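Local coordinates for galactose-binding like protein (Bacteroides thetaiotaomicron, PDB 7M1A), which binds calcium through this C-terminal galactose-binding-like beta-sandwich domain of a longer SusE-like protein and probably takes part in glycan recognition or breakdown, at residues L3-F8 with F170-F175. Numbering follows the deposited sequence.
Sequences LDKTKF and FTELTF. With CA (calcium ion), chain F.
Lys5 reaches across to Glu172 in a worked example of how a galactose-binding-like beta-sandwich ties its N-terminal loop to the last strand, 169-176, beside the calcium site. Its chain runs extended beyond CG (chi2 172°), and the ammonium group ends among three acceptors: Glu172 OE2, in a 2.7 Å salt bridge to Lys5 NZ that uses the anti lone pair, Leu173 O, and Thr174 OG1, 2.9 Å from Lys5 NZ. Glu172 OE1 binds calcium at 2.3 Å while OE2 takes Lys5 NZ and Gly32 N, which fixes the rotation of the carboxylate. Thr171 O, Tyr28, Asn31 and Arg33 also bind the ion. Were Lys5 an alanine, Glu172 OE2 would probably lose its salt-bridge partner, and Leu173 O and Thr174 OG1 would each lose a donor. Past the lysine, toward Phe8 and Phe175, packing is apolar and buried: the edge of the Phe8 ring meets Leu173 CD1, while Phe8 CE2 lies 4.2 Å from Phe175 CD1. By contrast, Thr6 and Lys7 of the 3-10 turn are exposed and do not touch the strand. Nearer the chain start, a water links Leu3 O to Phe175 N, and Leu3 N donates to Phe175 O at 2.9 Å, nearly straight at 169°.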
loop_
_atom_site.group_PDB
_atom_site.type_symbol
_atom_site.label_atom_id
_atom_site.label_comp_id
_atom_site.label_asym_id
_atom_site.label_seq_id
_atom_site.Cartn_x
_atom_site.Cartn_y
_atom_site.Cartn_z
ATOM N N LEU A 3 20.106 -3.083 0.075
ATOM C CA LEU A 3 19.019 -3.928 -0.431
ATOM C C LEU A 3 18.254 -3.187 -1.522
ATOM O O LEU A 3 18.120 -1.953 -1.481
ATOM C CB LEU A 3 18.069 -4.287 0.711
ATOM C CG LEU A 3 18.638 -5.131 1.872
ATOM C CD1 LEU A 3 17.494 -5.672 2.750
ATOM C CD2 LEU A 3 19.545 -6.288 1.407
ATOM N N ASP A 4 17.818 -3.913 -2.544
ATOM C CA ASP A 4 17.196 -3.368 -3.738
ATOM C C ASP A 4 15.779 -2.879 -3.409
ATOM O O ASP A 4 14.841 -3.665 -3.202
ATOM C CB ASP A 4 17.155 -4.467 -4.811
ATOM C CG ASP A 4 16.612 -3.935 -6.146
ATOM O OD1 ASP A 4 16.131 -2.808 -6.196
ATOM O OD2 ASP A 4 16.645 -4.772 -7.131
ATOM N N LYS A 5 15.667 -1.548 -3.325
ATOM C CA LYS A 5 14.392 -0.908 -2.950
ATOM C C LYS A 5 13.285 -1.105 -3.988
ATOM O O LYS A 5 12.112 -1.000 -3.615
ATOM C CB LYS A 5 14.564 0.596 -2.684
ATOM C CG LYS A 5 15.426 0.860 -1.460
ATOM C CD LYS A 5 15.751 2.329 -1.300
ATOM C CE LYS A 5 16.432 2.598 0.035
ATOM N NZ LYS A 5 16.812 4.023 0.173
ATOM N N THR A 6 13.678 -1.497 -5.230
ATOM C CA THR A 6 12.644 -1.757 -6.224
ATOM C C THR A 6 11.757 -2.937 -5.861
ATOM O O THR A 6 10.633 -3.045 -6.382
ATOM C CB THR A 6 13.188 -1.862 -7.666
ATOM O OG1 THR A 6 13.895 -3.115 -7.737
ATOM C CG2 THR A 6 14.016 -0.664 -8.108
ATOM N N LYS A 7 12.265 -3.807 -4.958
ATOM C CA LYS A 7 11.575 -4.996 -4.525
ATOM C C LYS A 7 10.727 -4.760 -3.267
ATOM O O LYS A 7 9.950 -5.619 -2.827
ATOM C CB LYS A 7 12.552 -6.120 -4.263
ATOM C CG LYS A 7 13.336 -6.492 -5.512
ATOM C CD LYS A 7 14.183 -7.704 -5.306
ATOM C CE LYS A 7 14.986 -8.083 -6.563
ATOM N NZ LYS A 7 14.144 -8.147 -7.809
ATOM N N PHE A 8 10.909 -3.605 -2.599
ATOM C CA PHE A 8 10.169 -3.404 -1.313
ATOM C C PHE A 8 8.669 -3.262 -1.626
ATOM O O PHE A 8 8.280 -2.733 -2.690
ATOM C CB PHE A 8 10.644 -2.105 -0.609
ATOM C CG PHE A 8 12.006 -2.115 0.026
ATOM C CD1 PHE A 8 12.965 -3.097 -0.258
ATOM C CD2 PHE A 8 12.324 -1.083 0.948
ATOM C CE1 PHE A 8 14.219 -3.061 0.349
ATOM C CE2 PHE A 8 13.580 -1.022 1.550
ATOM C CZ PHE A 8 14.536 -1.978 1.221
ATOM N N PHE A 170 8.514 10.967 7.856
ATOM C CA PHE A 170 9.913 10.969 7.460
ATOM C C PHE A 170 9.993 10.776 5.942
ATOM O O PHE A 170 8.940 10.473 5.313
ATOM C CB PHE A 170 10.805 9.967 8.206
ATOM C CG PHE A 170 10.504 8.534 7.919
ATOM C CD1 PHE A 170 9.391 7.909 8.536
ATOM C CD2 PHE A 170 11.307 7.776 7.093
ATOM C CE1 PHE A 170 9.117 6.553 8.324
ATOM C CE2 PHE A 170 11.019 6.408 6.872
ATOM C CZ PHE A 170 9.911 5.836 7.472
ATOM N N THR A 171 11.202 10.958 5.341
ATOM C CA THR A 171 11.319 10.978 3.891
ATOM C C THR A 171 11.927 9.693 3.302
ATOM O O THR A 171 11.596 9.398 2.106
ATOM C CB THR A 171 12.082 12.207 3.375
ATOM O OG1 THR A 171 12.115 12.173 1.943
ATOM C CG2 THR A 171 13.533 12.275 3.845
ATOM N N GLU A 172 12.838 8.973 3.977
ATOM C CA GLU A 172 13.521 7.852 3.331
ATOM C C GLU A 172 14.098 6.958 4.416
ATOM O O GLU A 172 14.520 7.464 5.479
ATOM C CB GLU A 172 14.679 8.332 2.415
ATOM C CG GLU A 172 15.285 7.266 1.504
ATOM C CD GLU A 172 14.350 6.724 0.417
ATOM O OE1 GLU A 172 13.271 7.299 0.182
ATOM O OE2 GLU A 172 14.759 5.775 -0.257
ATOM N N LEU A 173 14.167 5.652 4.130
ATOM C CA LEU A 173 14.971 4.745 4.936
ATOM C C LEU A 173 15.811 3.909 3.993
ATOM O O LEU A 173 15.521 3.850 2.784
ATOM C CB LEU A 173 14.115 3.930 5.928
ATOM C CG LEU A 173 12.845 3.277 5.398
ATOM C CD1 LEU A 173 13.219 2.155 4.441
ATOM C CD2 LEU A 173 12.029 2.771 6.586
ATOM N N THR A 174 16.872 3.271 4.530
ATOM C CA THR A 174 17.701 2.397 3.720
ATOM C C THR A 174 18.100 1.215 4.600
ATOM O O THR A 174 18.440 1.402 5.773
ATOM C CB THR A 174 18.968 3.124 3.233
ATOM O OG1 THR A 174 18.508 4.265 2.468
ATOM C CG2 THR A 174 19.828 2.268 2.327
ATOM N N PHE A 175 18.112 0.013 3.998
ATOM C CA PHE A 175 18.684 -1.165 4.639
ATOM C C PHE A 175 19.891 -1.648 3.816
ATOM O O PHE A 175 19.902 -1.583 2.586
ATOM C CB PHE A 175 17.739 -2.363 4.709
ATOM C CG PHE A 175 16.600 -2.152 5.663
ATOM C CD1 PHE A 175 15.446 -1.399 5.342
ATOM C CD2 PHE A 175 16.710 -2.642 6.944
ATOM C CE1 PHE A 175 14.444 -1.190 6.290
ATOM C CE2 PHE A 175 15.696 -2.420 7.884
ATOM C CZ PHE A 175 14.539 -1.702 7.576
HETATM CA CA CA F . 12.030 9.216 -0.145
HETATM O O HOH W 1 17.807 -0.533 1.069
HETATM O O HOH W 2 11.150 11.225 -0.987
#